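Adp-heptose LPS heptosyltransferase II (Escherichia coli, PDB 1PSW) transfers the second heptose unit from ADP-L-glycero-D-manno-heptose onto the heptosyl-Kdo2-lipid A module in the biosynthesis of the lipopolysaccharide core. Local coordinates at residues A264-D269 and V284-P289. Sequence-based numbering, arbitrary orientation.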
loop_
_atom_site.group_PDB
_atom_site.type_symbol
_atom_site.label_atom_id
_atom_site.label_comp_id
_atom_site.label_asym_id
_atom_site.label_seq_id
_atom_site.Cartn_x
_atom_site.Cartn_y
_atom_site.Cartn_z
ATOM N N ALA A 264 -13.102 8.381 7.080
ATOM C CA ALA A 264 -13.008 6.927 7.074
ATOM C C ALA A 264 -12.843 6.448 5.644
ATOM O O ALA A 264 -13.119 7.185 4.696
ATOM C CB ALA A 264 -14.253 6.295 7.691
ATOM N N ILE A 265 -12.401 5.203 5.505
ATOM C CA ILE A 265 -12.167 4.593 4.202
ATOM C C ILE A 265 -12.831 3.225 4.145
ATOM O O ILE A 265 -12.863 2.510 5.141
ATOM C CB ILE A 265 -10.648 4.386 3.953
ATOM C CG1 ILE A 265 -9.914 5.735 4.024
ATOM C CG2 ILE A 265 -10.425 3.709 2.614
ATOM C CD1 ILE A 265 -10.321 6.737 2.957
ATOM N N VAL A 266 -13.388 2.880 2.988
ATOM C CA VAL A 266 -13.999 1.569 2.779
ATOM C C VAL A 266 -13.229 1.037 1.581
ATOM O O VAL A 266 -13.113 1.727 0.561
ATOM C CB VAL A 266 -15.493 1.670 2.415
ATOM C CG1 VAL A 266 -16.077 0.280 2.207
ATOM C CG2 VAL A 266 -16.248 2.393 3.513
ATOM N N THR A 267 -12.698 -0.177 1.689
ATOM C CA THR A 267 -11.905 -0.728 0.601
ATOM C C THR A 267 -11.897 -2.254 0.574
ATOM O O THR A 267 -12.254 -2.910 1.550
ATOM C CB THR A 267 -10.437 -0.275 0.736
ATOM O OG1 THR A 267 -9.656 -0.836 -0.327
ATOM C CG2 THR A 267 -9.867 -0.751 2.060
ATOM N N ASN A 268 -11.487 -2.795 -0.566
ATOM C CA ASN A 268 -11.346 -4.230 -0.742
ATOM C C ASN A 268 -9.898 -4.531 -0.341
ATOM O O ASN A 268 -9.145 -3.629 0.028
ATOM C CB ASN A 268 -11.518 -4.615 -2.217
ATOM C CG ASN A 268 -12.803 -4.102 -2.818
ATOM O OD1 ASN A 268 -13.889 -4.311 -2.280
ATOM N ND2 ASN A 268 -12.684 -3.433 -3.962
ATOM N N ASP A 269 -9.509 -5.795 -0.444
ATOM C CA ASP A 269 -8.139 -6.209 -0.146
ATOM C C ASP A 269 -7.310 -5.717 -1.332
ATOM O O ASP A 269 -7.241 -6.378 -2.368
ATOM C CB ASP A 269 -8.088 -7.737 -0.035
ATOM C CG ASP A 269 -6.684 -8.284 0.186
ATOM O OD1 ASP A 269 -5.779 -7.503 0.549
ATOM O OD2 ASP A 269 -6.496 -9.510 0.002
ATOM N N VAL A 284 -12.611 0.206 6.888
ATOM C CA VAL A 284 -13.357 -1.045 6.880
ATOM C C VAL A 284 -12.861 -1.769 5.631
ATOM O O VAL A 284 -13.024 -1.269 4.516
ATOM C CB VAL A 284 -14.881 -0.803 6.768
ATOM C CG1 VAL A 284 -15.615 -2.139 6.701
ATOM C CG2 VAL A 284 -15.371 -0.002 7.958
ATOM N N ALA A 285 -12.248 -2.932 5.829
ATOM C CA ALA A 285 -11.702 -3.732 4.743
ATOM C C ALA A 285 -12.582 -4.951 4.470
ATOM O O ALA A 285 -12.806 -5.784 5.345
ATOM C CB ALA A 285 -10.284 -4.161 5.090
ATOM N N LEU A 286 -13.080 -5.038 3.240
ATOM C CA LEU A 286 -13.968 -6.116 2.826
ATOM C C LEU A 286 -13.262 -7.266 2.122
ATOM O O LEU A 286 -12.652 -7.086 1.062
ATOM C CB LEU A 286 -15.056 -5.542 1.922
ATOM C CG LEU A 286 -15.690 -4.260 2.475
ATOM C CD1 LEU A 286 -16.781 -3.788 1.520
ATOM C CD2 LEU A 286 -16.278 -4.510 3.873
ATOM N N TYR A 287 -13.366 -8.454 2.710
ATOM C CA TYR A 287 -12.738 -9.651 2.158
ATOM C C TYR A 287 -13.737 -10.697 1.689
ATOM O O TYR A 287 -14.811 -10.859 2.267
ATOM C CB TYR A 287 -11.828 -10.301 3.197
ATOM C CG TYR A 287 -10.540 -9.561 3.453
ATOM C CD1 TYR A 287 -10.521 -8.376 4.194
ATOM C CD2 TYR A 287 -9.332 -10.053 2.961
ATOM C CE1 TYR A 287 -9.324 -7.705 4.439
ATOM C CE2 TYR A 287 -8.134 -9.391 3.201
ATOM C CZ TYR A 287 -8.134 -8.223 3.940
ATOM O OH TYR A 287 -6.943 -7.576 4.197
ATOM N N GLY A 288 -13.352 -11.408 0.637
ATOM C CA GLY A 288 -14.186 -12.454 0.087
ATOM C C GLY A 288 -13.372 -13.728 -0.075
ATOM O O GLY A 288 -13.114 -14.418 0.912
ATOM N N PRO A 289 -12.931 -14.065 -1.296
ATOM C CA PRO A 289 -12.150 -15.289 -1.489
ATOM C C PRO A 289 -10.769 -15.274 -0.826
ATOM O O PRO A 289 -10.232 -16.329 -0.494
ATOM C CB PRO A 289 -12.077 -15.407 -3.006
ATOM C CG PRO A 289 -12.017 -13.975 -3.436
ATOM C CD PRO A 289 -13.090 -13.341 -2.569
HETATM O O HOH W 1 -11.365 -8.065 -1.064
HETATM O O HOH W 2 -4.742 -8.730 3.024
#
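Asp269 lies over one face of the Tyr287 ring, its CB 4.1 Å from the ring centroid in a CH-pi contact, while Ala285 O and a water sit at the ring's edge, in its plane. With CG anti to the backbone N (chi1 176°), the Asp269 carboxylate continues across the CE2 side, CG 3.5 Å from Tyr287 CE2, its plane 29° from the ring's. The edge water accepts a hydrogen bond from Tyr287 OH (2.7 Å) and donates one to Asp269 OD1, linking the phenol to the carboxylate without a direct bond. Asp269 OD2 is held by Ser290 OG, so both carboxylate oxygens have partners. With the ring cut back to an alanine, Asp269 CB is likely to lose the surface it rests on and the bridging water its phenol donor, with the Ser290 bond left to fix the carboxylate. Toward the N-terminal ends of the two strands the backbones pair in parallel: Ile265 O accepts from Val284 N (2.9 Å), Thr267 N gives to Val284 O (3.0 Å), and Thr267 O takes Leu286 N (2.8 Å). Beyond them the ladder opens, and a second water bridges Asp269 N and Leu286 O. Val266 CG1 meets Leu286 CD1 at 4.2 Å on the sheet face where Leu339 and Val335 of helix 332-347 pack on Val284 and Leu286. Thr267 and Ala285 point to the other face, against Met273 of helix 271-278. Asn268 is tied by OD1 to Trp197 N and by ND2 to Gly188 O, joining this strand end to the loop between strand 182-186 and helix 199-211. Strand 264-268, helix 271-278 and strand 283-287 form a beta-alpha-beta crossover in the parallel sheet of the C-terminal Rossmann-like domain, one of the two such domains of a GT-B glycosyltransferase.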